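Local coordinates for citrate lyase subunit beta-like protein (Mycobacterium tuberculosis H37Rv, PDB 6CHU) that is a magnesium-dependent lyase of the HpcH/HpaI aldolase family, which forms a homotrimer and probably takes part in itaconate dissimilation and leucine catabolism, at residues V107-T121 / A134-L147. Residues are numbered along the deposited sequence; the frame is centred on the assembly and turned at random. Where two conformers were deposited one is given.
With MG (magnesium ion), chain B; EDO (1,2-ethanediol), chain G.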
loop_
_atom_site.group_PDB
_atom_site.type_symbol
_atom_site.label_atom_id
_atom_site.label_comp_id
_atom_site.label_asym_id
_atom_site.label_seq_id
_atom_site.Cartn_x
_atom_site.Cartn_y
_atom_site.Cartn_z
ATOM N N VAL A 107 -3.670 22.502 0.773
ATOM C CA VAL A 107 -4.670 22.637 -0.281
ATOM C C VAL A 107 -5.671 23.721 0.077
ATOM O O VAL A 107 -6.028 24.567 -0.758
ATOM C CB VAL A 107 -5.369 21.287 -0.540
ATOM C CG1 VAL A 107 -6.510 21.465 -1.545
ATOM C CG2 VAL A 107 -4.364 20.251 -1.059
ATOM N N ILE A 108 -6.127 23.731 1.332
ATOM C CA ILE A 108 -7.143 24.689 1.757
ATOM C C ILE A 108 -6.631 26.119 1.651
ATOM O O ILE A 108 -7.400 27.040 1.329
ATOM C CB ILE A 108 -7.609 24.324 3.182
ATOM C CG1 ILE A 108 -8.440 23.041 3.141
ATOM C CG2 ILE A 108 -8.403 25.475 3.834
ATOM C CD1 ILE A 108 -8.635 22.401 4.501
ATOM N N GLU A 109 -5.331 26.342 1.884
ATOM C CA GLU A 109 -4.870 27.726 1.809
ATOM C C GLU A 109 -4.855 28.272 0.386
ATOM O O GLU A 109 -4.591 29.466 0.205
ATOM C CB GLU A 109 -3.492 27.878 2.463
ATOM C CG GLU A 109 -2.358 27.129 1.809
ATOM C CD GLU A 109 -1.046 27.307 2.559
ATOM O OE1 GLU A 109 -0.026 26.700 2.157
ATOM O OE2 GLU A 109 -1.042 28.050 3.562
ATOM N N LEU A 110 -5.158 27.442 -0.609
ATOM C CA LEU A 110 -5.300 27.873 -1.990
ATOM C C LEU A 110 -6.745 28.162 -2.388
ATOM O O LEU A 110 -6.969 28.645 -3.501
ATOM C CB LEU A 110 -4.709 26.816 -2.934
ATOM C CG LEU A 110 -3.228 26.499 -2.683
ATOM C CD1 LEU A 110 -2.718 25.327 -3.550
ATOM C CD2 LEU A 110 -2.377 27.765 -2.897
ATOM N N ALA A 111 -7.721 27.855 -1.533
ATOM C CA ALA A 111 -9.090 28.279 -1.785
ATOM C C ALA A 111 -9.107 29.781 -2.052
ATOM O O ALA A 111 -8.339 30.528 -1.426
ATOM C CB ALA A 111 -9.992 27.947 -0.592
ATOM N N PRO A 112 -9.973 30.272 -2.955
ATOM C CA PRO A 112 -11.066 29.575 -3.650
ATOM C C PRO A 112 -10.661 28.918 -4.974
ATOM O O PRO A 112 -11.539 28.624 -5.782
ATOM C CB PRO A 112 -12.067 30.706 -3.911
ATOM C CG PRO A 112 -11.187 31.904 -4.146
ATOM C CD PRO A 112 -9.941 31.707 -3.291
ATOM N N ARG A 113 -9.369 28.690 -5.192
ATOM C CA ARG A 113 -8.923 28.032 -6.417
ATOM C C ARG A 113 -9.226 26.536 -6.372
ATOM O O ARG A 113 -9.339 25.934 -5.300
ATOM C CB ARG A 113 -7.421 28.255 -6.625
ATOM C CG ARG A 113 -7.036 29.728 -6.707
ATOM C CD ARG A 113 -5.529 29.940 -6.484
ATOM N NE ARG A 113 -5.229 31.350 -6.237
ATOM C CZ ARG A 113 -5.186 31.898 -5.023
ATOM N NH1 ARG A 113 -5.408 31.156 -3.943
ATOM N NH2 ARG A 113 -4.906 33.185 -4.884
ATOM N N ASP A 114 -9.391 25.938 -7.556
ATOM C CA ASP A 114 -9.393 24.484 -7.683
ATOM C C ASP A 114 -7.954 23.989 -7.677
ATOM O O ASP A 114 -7.065 24.635 -8.241
ATOM C CB ASP A 114 -10.095 24.043 -8.974
ATOM C CG ASP A 114 -11.622 24.168 -8.903
ATOM O OD1 ASP A 114 -12.179 24.468 -7.818
ATOM O OD2 ASP A 114 -12.270 23.959 -9.948
ATOM N N VAL A 115 -7.715 22.841 -7.037
ATOM C CA VAL A 115 -6.355 22.369 -6.788
ATOM C C VAL A 115 -6.178 20.946 -7.294
ATOM O O VAL A 115 -6.966 20.057 -6.952
ATOM C CB VAL A 115 -5.997 22.444 -5.292
ATOM C CG1 VAL A 115 -4.561 21.945 -5.054
ATOM C CG2 VAL A 115 -6.163 23.878 -4.786
ATOM N N ILE A 116 -5.132 20.729 -8.087
ATOM C CA ILE A 116 -4.622 19.392 -8.368
ATOM C C ILE A 116 -3.412 19.198 -7.470
ATOM O O ILE A 116 -2.394 19.878 -7.629
ATOM C CB ILE A 116 -4.266 19.226 -9.852
ATOM C CG1 ILE A 116 -5.525 19.473 -10.687
ATOM C CG2 ILE A 116 -3.690 17.820 -10.121
ATOM C CD1 ILE A 116 -5.306 19.514 -12.177
ATOM N N ALA A 117 -3.521 18.288 -6.506
ATOM C CA ALA A 117 -2.446 18.043 -5.554
ATOM C C ALA A 117 -1.478 17.030 -6.152
ATOM O O ALA A 117 -1.880 15.921 -6.531
ATOM C CB ALA A 117 -3.009 17.534 -4.227
ATOM N N LEU A 118 -0.214 17.423 -6.256
ATOM C CA LEU A 118 0.841 16.563 -6.787
ATOM C C LEU A 118 1.599 16.017 -5.582
ATOM O O LEU A 118 2.378 16.729 -4.938
ATOM C CB LEU A 118 1.737 17.339 -7.749
ATOM C CG LEU A 118 3.081 16.717 -8.139
ATOM C CD1 LEU A 118 2.895 15.321 -8.727
ATOM C CD2 LEU A 118 3.798 17.636 -9.153
ATOM N N VAL A 119 1.337 14.755 -5.261
ATOM C CA VAL A 119 1.987 14.067 -4.151
ATOM C C VAL A 119 3.297 13.462 -4.652
ATOM O O VAL A 119 3.303 12.644 -5.579
ATOM C CB VAL A 119 1.066 12.989 -3.560
ATOM C CG1 VAL A 119 1.824 12.111 -2.553
ATOM C CG2 VAL A 119 -0.150 13.645 -2.884
ATOM N N GLU A 120 4.408 13.875 -4.039
ATOM C CA GLU A 120 5.736 13.440 -4.458
ATOM C C GLU A 120 6.699 13.440 -3.276
ATOM O O GLU A 120 7.906 13.630 -3.453
ATOM C CB GLU A 120 6.263 14.330 -5.613
ATOM C CG GLU A 120 6.113 15.832 -5.363
ATOM C CD GLU A 120 6.389 16.681 -6.589
ATOM O OE1 GLU A 120 6.982 16.155 -7.568
ATOM O OE2 GLU A 120 6.005 17.881 -6.564
ATOM N N THR A 121 6.174 13.246 -2.062
ATOM C CA THR A 121 6.969 13.083 -0.855
ATOM C C THR A 121 6.280 12.050 0.020
ATOM O O THR A 121 5.094 11.757 -0.154
ATOM C CB THR A 121 7.117 14.384 -0.049
ATOM O OG1 THR A 121 5.839 14.750 0.498
ATOM C CG2 THR A 121 7.642 15.526 -0.919
ATOM N N ALA A 134 -9.862 17.189 0.802
ATOM C CA ALA A 134 -9.926 18.636 1.015
ATOM C C ALA A 134 -10.857 19.286 -0.003
ATOM O O ALA A 134 -10.852 18.931 -1.177
ATOM C CB ALA A 134 -8.524 19.241 0.917
ATOM N N ASP A 135 -11.658 20.253 0.457
ATOM C CA ASP A 135 -12.688 20.827 -0.410
ATOM C C ASP A 135 -12.166 21.406 -1.729
ATOM O O ASP A 135 -12.869 21.264 -2.745
ATOM C CB ASP A 135 -13.482 21.888 0.367
ATOM C CG ASP A 135 -14.625 21.292 1.191
ATOM O OD1 ASP A 135 -14.930 20.088 1.045
ATOM O OD2 ASP A 135 -15.227 22.043 1.989
ATOM N N PRO A 136 -10.996 22.058 -1.804
ATOM C CA PRO A 136 -10.535 22.571 -3.110
ATOM C C PRO A 136 -10.051 21.508 -4.080
ATOM O O PRO A 136 -9.888 21.824 -5.266
ATOM C CB PRO A 136 -9.388 23.522 -2.732
ATOM C CG PRO A 136 -9.672 23.891 -1.301
ATOM C CD PRO A 136 -10.152 22.594 -0.720
ATOM N N THR A 137 -9.790 20.280 -3.630
ATOM C CA THR A 137 -9.117 19.307 -4.484
ATOM C C THR A 137 -10.038 18.861 -5.612
ATOM O O THR A 137 -11.194 18.492 -5.378
ATOM C CB THR A 137 -8.665 18.099 -3.666
ATOM O OG1 THR A 137 -7.739 18.520 -2.654
ATOM C CG2 THR A 137 -7.991 17.043 -4.564
ATOM N N VAL A 138 -9.533 18.921 -6.844
ATOM C CA VAL A 138 -10.232 18.347 -7.988
ATOM C C VAL A 138 -9.453 17.217 -8.640
ATOM O O VAL A 138 -10.022 16.505 -9.484
ATOM C CB VAL A 138 -10.595 19.420 -9.041
ATOM C CG1 VAL A 138 -11.526 20.475 -8.432
ATOM C CG2 VAL A 138 -9.336 20.068 -9.641
ATOM N N GLY A 139 -8.196 17.009 -8.270
ATOM C CA GLY A 139 -7.409 15.921 -8.825
ATOM C C GLY A 139 -6.219 15.606 -7.953
ATOM O O GLY A 139 -5.762 16.440 -7.162
ATOM N N MET A 140 -5.712 14.376 -8.107
ATOM C CA MET A 140 -4.489 13.928 -7.459
ATOM C C MET A 140 -3.529 13.443 -8.531
ATOM O O MET A 140 -3.927 12.684 -9.423
ATOM C CB MET A 140 -4.737 12.787 -6.469
ATOM C CG MET A 140 -5.775 13.066 -5.375
ATOM S SD MET A 140 -5.086 14.161 -4.116
ATOM C CE MET A 140 -3.921 13.061 -3.311
ATOM N N MET A 141 -2.282 13.877 -8.431
ATOM C CA MET A 141 -1.186 13.399 -9.259
ATOM C C MET A 141 -0.101 12.859 -8.340
ATOM O O MET A 141 -0.049 13.186 -7.150
ATOM C CB MET A 141 -0.638 14.536 -10.145
ATOM C CG MET A 141 0.360 14.108 -11.203
ATOM S SD MET A 141 0.913 15.578 -12.088
ATOM C CE MET A 141 2.317 14.876 -12.954
ATOM N N TRP A 142 0.793 12.038 -8.888
ATOM C CA TRP A 142 1.960 11.639 -8.125
ATOM C C TRP A 142 3.211 11.881 -8.956
ATOM O O TRP A 142 3.154 12.032 -10.181
ATOM C CB TRP A 142 1.865 10.177 -7.652
ATOM C CG TRP A 142 2.049 9.164 -8.739
ATOM C CD1 TRP A 142 1.188 8.874 -9.756
ATOM C CD2 TRP A 142 3.174 8.303 -8.902
ATOM N NE1 TRP A 142 1.711 7.876 -10.554
ATOM C CE2 TRP A 142 2.933 7.510 -10.051
ATOM C CE3 TRP A 142 4.361 8.118 -8.185
ATOM C CZ2 TRP A 142 3.840 6.559 -10.508
ATOM C CZ3 TRP A 142 5.265 7.159 -8.632
ATOM C CH2 TRP A 142 4.997 6.388 -9.786
ATOM N N GLY A 143 4.344 11.988 -8.263
ATOM C CA GLY A 143 5.606 12.251 -8.940
ATOM C C GLY A 143 6.723 11.361 -8.436
ATOM O O GLY A 143 7.127 11.468 -7.275
ATOM N N ALA A 144 7.249 10.494 -9.300
ATOM C CA ALA A 144 8.165 9.463 -8.823
ATOM C C ALA A 144 9.545 10.033 -8.498
ATOM O O ALA A 144 10.189 9.599 -7.535
ATOM C CB ALA A 144 8.273 8.343 -9.863
ATOM N N GLU A 145 10.033 10.992 -9.290
ATOM C CA GLU A 145 11.419 11.417 -9.104
ATOM C C GLU A 145 11.598 12.233 -7.829
ATOM O O GLU A 145 12.568 12.020 -7.090
ATOM C CB GLU A 145 11.907 12.189 -10.324
ATOM C CG GLU A 145 12.122 11.282 -11.518
ATOM C CD GLU A 145 10.819 10.878 -12.192
ATOM O OE1 GLU A 145 9.791 11.565 -11.973
ATOM O OE2 GLU A 145 10.830 9.873 -12.940
ATOM N N ASP A 146 10.696 13.189 -7.562
ATOM C CA ASP A 146 10.768 13.924 -6.296
ATOM C C ASP A 146 10.480 13.011 -5.106
ATOM O O ASP A 146 11.050 13.208 -4.022
ATOM C CB ASP A 146 9.800 15.119 -6.290
ATOM C CG ASP A 146 10.453 16.419 -6.769
ATOM O OD1 ASP A 146 11.602 16.703 -6.360
ATOM O OD2 ASP A 146 9.807 17.173 -7.545
ATOM N N LEU A 147 9.617 12.007 -5.285
ATOM C CA LEU A 147 9.394 11.043 -4.209
ATOM C C LEU A 147 10.708 10.383 -3.810
ATOM O O LEU A 147 11.102 10.407 -2.638
ATOM C CB LEU A 147 8.362 9.999 -4.638
ATOM C CG LEU A 147 8.168 8.845 -3.650
ATOM C CD1 LEU A 147 7.532 9.346 -2.371
ATOM C CD2 LEU A 147 7.352 7.711 -4.275
HETATM MG MG MG B . 8.330 17.000 -8.958
HETATM C C1 EDO G . -7.062 34.426 -10.143
HETATM O O1 EDO G . -7.430 34.060 -11.481
HETATM C C2 EDO G . -6.205 33.319 -9.545
HETATM O O2 EDO G . -6.080 33.530 -8.137
HETATM O O HOH W 1 7.629 18.889 -8.407
HETATM O O HOH W 2 8.929 14.964 -9.464
HETATM O O HOH W 3 9.777 17.900 -10.220
#
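V107, in the last turn of helix 104-108, lays CG1 against the P136 ring, 3.7 Å from P136 CB, and against T137 OG1, a hydroxyl hydrogen-bonded to I131 O. D114 turns its side chain across V138, D114 CG 3.7 Å from V138 CG1. From V115 onward the backbones pair in parallel: V115 N donates to P136 O, and V115 O takes V138 N. A beta bulge then moves the register on by one residue, matching I116 with G139. These are the fifth and sixth strands of a TIM barrel, joined through helices 122-126 and 128-133 in a beta-alpha-beta crossover. A117 O accepts M141 N almost straight (174°), while A117 CB meets M140 SD. L118 CD1 touches M141 CG at 3.7 Å on the other face, the one bearing I116. Beyond V119, whose carbonyl accepts G143 N, E120 sets CG between its backbone N and carbonyl carbon (chi1 48°) and runs extended beside D146, their carboxylates 85° apart. Magnesium holds E120 OE1 and D146 OD2 (both 2.1 Å away) 3.0 Å apart; three waters and one atom from elsewhere complete its six ligands. K100 N bonds to OE2 of E120, which also binds substrate, and K100 NZ to D146 OD2.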